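Local coordinates for LPG0439 HIT-related domain-containing protein (Legionella pneumophila subsp. pneumophila, PDB 5L0L) that is of unknown function but carries a HIT-related domain, so it may be a distant relative of the nucleotide-binding HIT proteins, at residues A[180-183]-A[184-188]; A[84-87]-A[88-91]. One frame throughout, in Å; residues are numbered along the deposited sequence.

Contact 1 of 2, residues A[180-183]-A[184-188]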
loop_
_atom_site.group_PDB
_atom_site.type_symbol
_atom_site.label_atom_id
_atom_site.label_comp_id
_atom_site.label_asym_id
_atom_site.label_seq_id
_atom_site.Cartn_x
_atom_site.Cartn_y
_atom_site.Cartn_z
ATOM N N LYS A 180 -16.352 19.621 3.651
ATOM C CA LYS A 180 -15.645 20.912 3.688
ATOM C C LYS A 180 -14.683 21.009 4.891
ATOM O O LYS A 180 -13.558 21.475 4.743
ATOM C CB LYS A 180 -16.639 22.068 3.692
ATOM C CG LYS A 180 -17.323 22.266 2.362
ATOM C CD LYS A 180 -18.152 23.572 2.437
ATOM C CE LYS A 180 -19.579 23.500 1.969
ATOM N NZ LYS A 180 -19.775 24.116 0.624
ATOM N N ALA A 181 -15.126 20.570 6.066
ATOM C CA ALA A 181 -14.291 20.603 7.279
ATOM C C ALA A 181 -13.055 19.690 7.125
ATOM O O ALA A 181 -11.958 20.056 7.481
ATOM C CB ALA A 181 -15.106 20.177 8.492
ATOM N N CYS A 182 -13.290 18.477 6.654
ATOM C CA CYS A 182 -12.216 17.477 6.509
ATOM C C CYS A 182 -11.147 17.979 5.536
ATOM O O CYS A 182 -9.943 17.933 5.789
ATOM C CB CYS A 182 -12.787 16.185 6.003
ATOM S SG CYS A 182 -11.659 14.795 6.155
ATOM N N LEU A 183 -11.630 18.500 4.402
ATOM C CA LEU A 183 -10.781 19.079 3.336
ATOM C C LEU A 183 -9.905 20.194 3.868
ATOM O O LEU A 183 -8.685 20.179 3.697
ATOM C CB LEU A 183 -11.645 19.655 2.211
ATOM C CG LEU A 183 -12.227 18.775 1.112
ATOM C CD1 LEU A 183 -13.185 19.546 0.227
ATOM C CD2 LEU A 183 -11.138 18.185 0.232
ATOM N N ALA A 184 -10.528 21.151 4.547
ATOM C CA ALA A 184 -9.786 22.283 5.112
ATOM C C ALA A 184 -8.688 21.798 6.060
ATOM O O ALA A 184 -7.568 22.330 6.028
ATOM C CB ALA A 184 -10.755 23.235 5.827
HETATM N N MSE A 185 -8.976 20.793 6.897
HETATM C CA MSE A 185 -7.967 20.318 7.850
HETATM C C MSE A 185 -6.864 19.545 7.172
HETATM O O MSE A 185 -5.703 19.676 7.561
HETATM C CB MSE A 185 -8.612 19.528 8.985
HETATM C CG MSE A 185 -7.676 19.238 10.143
HETATM SE SE MSE A 185 -6.952 20.872 10.980
HETATM C CE MSE A 185 -8.408 21.398 12.053
ATOM N N PHE A 186 -7.200 18.721 6.166
ATOM C CA PHE A 186 -6.146 18.029 5.403
ATOM C C PHE A 186 -5.206 19.042 4.741
ATOM O O PHE A 186 -3.984 18.887 4.811
ATOM C CB PHE A 186 -6.709 17.059 4.380
ATOM C CG PHE A 186 -6.861 15.650 4.908
ATOM C CD1 PHE A 186 -7.841 15.351 5.832
ATOM C CD2 PHE A 186 -6.015 14.631 4.493
ATOM C CE1 PHE A 186 -7.988 14.063 6.345
ATOM C CE2 PHE A 186 -6.167 13.328 4.989
ATOM C CZ PHE A 186 -7.158 13.047 5.910
ATOM N N LYS A 187 -5.780 20.083 4.136
ATOM C CA LYS A 187 -4.951 21.128 3.504
ATOM C C LYS A 187 -4.028 21.822 4.512
ATOM O O LYS A 187 -2.843 21.982 4.262
ATOM C CB LYS A 187 -5.819 22.168 2.802
ATOM C CG LYS A 187 -6.487 21.668 1.550
ATOM C CD LYS A 187 -7.430 22.696 0.988
ATOM C CE LYS A 187 -8.209 22.173 -0.211
ATOM N NZ LYS A 187 -9.183 23.175 -0.719
ATOM N N LEU A 188 -4.575 22.194 5.657
ATOM C CA LEU A 188 -3.800 22.856 6.684
ATOM C C LEU A 188 -2.689 21.970 7.235
ATOM O O LEU A 188 -1.540 22.419 7.353
ATOM C CB LEU A 188 -4.690 23.387 7.806
ATOM C CG LEU A 188 -3.942 24.123 8.926
ATOM C CD1 LEU A 188 -3.170 25.308 8.382
ATOM C CD2 LEU A 188 -4.921 24.565 10.008
#
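The carbonyl oxygen of Cys182 is met by two parts of Phe186. Phe186 N donates to Cys182 O over 2.9 Å in a nearly straight bond, with an N-H...O angle of 166°. The ring of the same residue turns its edge to this oxygen: Phe186 CD1 lies 3.3 Å from Cys182 O, near the ring plane. Cys182 SG approaches the ring at the neighbouring atom, 3.7 Å from Phe186 CE1. The sulfur lies 4.7 Å from the centroid of the Phe186 ring and 61° off its normal. This is an oblique Cys sulfur-aromatic contact. In the conformer described, SG is anti to the backbone N of Cys182 (chi1 -166°), which carries it along the helix to the ring.

One residue on, the pattern is repeated with an aliphatic chain. Lys187 N donates to Leu183 O, also at 2.9 Å. Lys187 CG rests 3.4 Å from the same Leu183 O, and the chain beyond is extended. Its NZ is hydrogen-bonded to the carbonyl oxygen of His212. Ala184 N and Met185 N bond to Lys180 O and Ala181 O, which completes four successive i to i+4 bonds of helix 176-194.

Cys182, Leu183 and Phe186 are buried. Ile26 of strand 25-31 touches Leu183 and Phe186, and Leu41 of strand 35-41 touches Cys182 and Leu183. The chemistry is thus two-sided: the main-chain oxygens are satisfied within the helix, while sulfur, ring and leucine form an apolar face toward the sheet.

Contact 2 of 2, residues A[84-87]-A[88-91]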
loop_
_atom_site.group_PDB
_atom_site.type_symbol
_atom_site.label_atom_id
_atom_site.label_comp_id
_atom_site.label_asym_id
_atom_site.label_seq_id
_atom_site.Cartn_x
_atom_site.Cartn_y
_atom_site.Cartn_z
ATOM N N SER A 84 4.246 8.306 1.070
ATOM C CA SER A 84 5.077 8.499 2.269
ATOM C C SER A 84 4.834 9.865 2.906
ATOM O O SER A 84 4.698 9.964 4.137
ATOM C CB SER A 84 6.555 8.341 1.922
ATOM O OG SER A 84 6.803 7.022 1.449
ATOM N N LEU A 85 4.748 10.900 2.075
ATOM C CA LEU A 85 4.419 12.267 2.540
ATOM C C LEU A 85 3.045 12.286 3.238
ATOM O O LEU A 85 2.915 12.739 4.366
ATOM C CB LEU A 85 4.415 13.251 1.358
ATOM C CG LEU A 85 3.835 14.648 1.619
ATOM C CD1 LEU A 85 4.588 15.317 2.732
ATOM C CD2 LEU A 85 3.857 15.512 0.355
HETATM N N MSE A 86 2.027 11.761 2.552
HETATM C CA MSE A 86 0.669 11.818 3.091
HETATM C C MSE A 86 0.494 11.036 4.360
HETATM O O MSE A 86 -0.367 11.387 5.165
HETATM C CB MSE A 86 -0.407 11.428 2.075
HETATM C CG MSE A 86 -0.483 12.342 0.868
HETATM SE SE MSE A 86 -0.739 14.241 1.339
HETATM C CE MSE A 86 -2.349 14.052 2.413
ATOM N N THR A 87 1.274 9.963 4.580
ATOM C CA THR A 87 1.181 9.268 5.867
ATOM C C THR A 87 1.361 10.200 7.090
ATOM O O THR A 87 0.750 9.972 8.140
ATOM C CB THR A 87 2.180 8.109 6.038
ATOM O OG1 THR A 87 3.524 8.621 6.064
ATOM C CG2 THR A 87 2.006 7.037 4.928
ATOM N N GLN A 88 2.163 11.258 6.925
ATOM C CA GLN A 88 2.429 12.178 8.024
ATOM C C GLN A 88 1.226 13.040 8.396
ATOM O O GLN A 88 1.107 13.448 9.557
ATOM C CB GLN A 88 3.679 13.015 7.734
ATOM C CG GLN A 88 4.922 12.130 7.478
ATOM C CD GLN A 88 5.176 11.131 8.587
ATOM O OE1 GLN A 88 5.547 11.512 9.711
ATOM N NE2 GLN A 88 4.930 9.845 8.310
ATOM N N VAL A 89 0.329 13.293 7.445
ATOM C CA VAL A 89 -0.902 13.997 7.758
ATOM C C VAL A 89 -1.788 13.130 8.680
ATOM O O VAL A 89 -2.293 13.613 9.686
ATOM C CB VAL A 89 -1.653 14.423 6.498
ATOM C CG1 VAL A 89 -3.008 14.968 6.861
ATOM C CG2 VAL A 89 -0.825 15.431 5.717
ATOM N N TYR A 90 -1.944 11.832 8.360
ATOM C CA TYR A 90 -2.696 10.936 9.228
ATOM C C TYR A 90 -2.067 10.850 10.624
ATOM O O TYR A 90 -2.764 10.900 11.648
ATOM C CB TYR A 90 -2.844 9.541 8.589
ATOM C CG TYR A 90 -3.796 9.570 7.438
ATOM C CD1 TYR A 90 -5.168 9.420 7.646
ATOM C CD2 TYR A 90 -3.349 9.843 6.161
ATOM C CE1 TYR A 90 -6.056 9.466 6.599
ATOM C CE2 TYR A 90 -4.221 9.925 5.105
ATOM C CZ TYR A 90 -5.573 9.735 5.315
ATOM O OH TYR A 90 -6.438 9.814 4.250
ATOM N N GLU A 91 -0.740 10.751 10.661
ATOM C CA GLU A 91 0.004 10.696 11.930
ATOM C C GLU A 91 -0.276 11.948 12.778
ATOM O O GLU A 91 -0.565 11.826 13.970
ATOM C CB GLU A 91 1.521 10.556 11.668
ATOM C CG GLU A 91 2.362 10.253 12.901
ATOM C CD GLU A 91 2.343 8.781 13.315
ATOM O OE1 GLU A 91 2.485 8.551 14.554
ATOM O OE2 GLU A 91 2.242 7.858 12.429
#
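The backbone of 84-91 is helical but tightened in the middle: Gln88 N bonds to Leu85 O at 3.1 Å, Val89 N bonds weakly to Met86 O, and the i to i+4 pattern is back at Glu91 N to Thr87 O, 3.0 Å.

Thr87 OG1 links two groups. It donates to Ser84 O over 2.6 Å and accepts from Gln88 NE2 over 2.9 Å. Thr87 OG1 sits between its own backbone N and carbonyl carbon (chi1 66°). The Gln88 chain bends at chi2 (-53°), which folds its amide back beside Thr87, with OG1 11° out of the amide plane. The bond to Ser84 O directs the hydroxyl hydrogen of Thr87 and leaves OG1 to accept from Gln88 NE2, which probably limits rotation of the amide.

On another face, Met86 CE, a selenomethionine methyl, lies alongside Val89 CG2 at 3.9 Å. Tyr90 turns its ring edge to Met86 O, with CD2 3.5 Å away. Tyr90 OH bonds to the carbonyl oxygen of Tyr49.

Thr87 and Gln88 also pack on Gln76 and Val73 of the second subunit. This is a largely buried stretch of helix with local 3-10-like i to i+3 bonding, placed between the antiparallel sheet and the second subunit.

How the contacts relate
Contact 2 comes first along the chain, on helix 73-92, and contact 1 follows on helix 176-194. Their centres are about 14 Å apart, and both belong to the HIT-related domain. The two helices meet directly. The rings of Phe186 and Tyr90 pack edge-to-face, with Phe186 CE2 3.6 Å from Tyr90 OH. Phe186 CD2 also lies 3.8 Å from Val89 CG1. Both helices pack on the six-stranded antiparallel sheet. Contact 2 touches strands 51-58, 128-134 and 207-211. Contact 1 touches strands 25-31 and 35-41. The two contacts therefore share one hydrophobic core. Of the two, contact 2 also meets the second subunit.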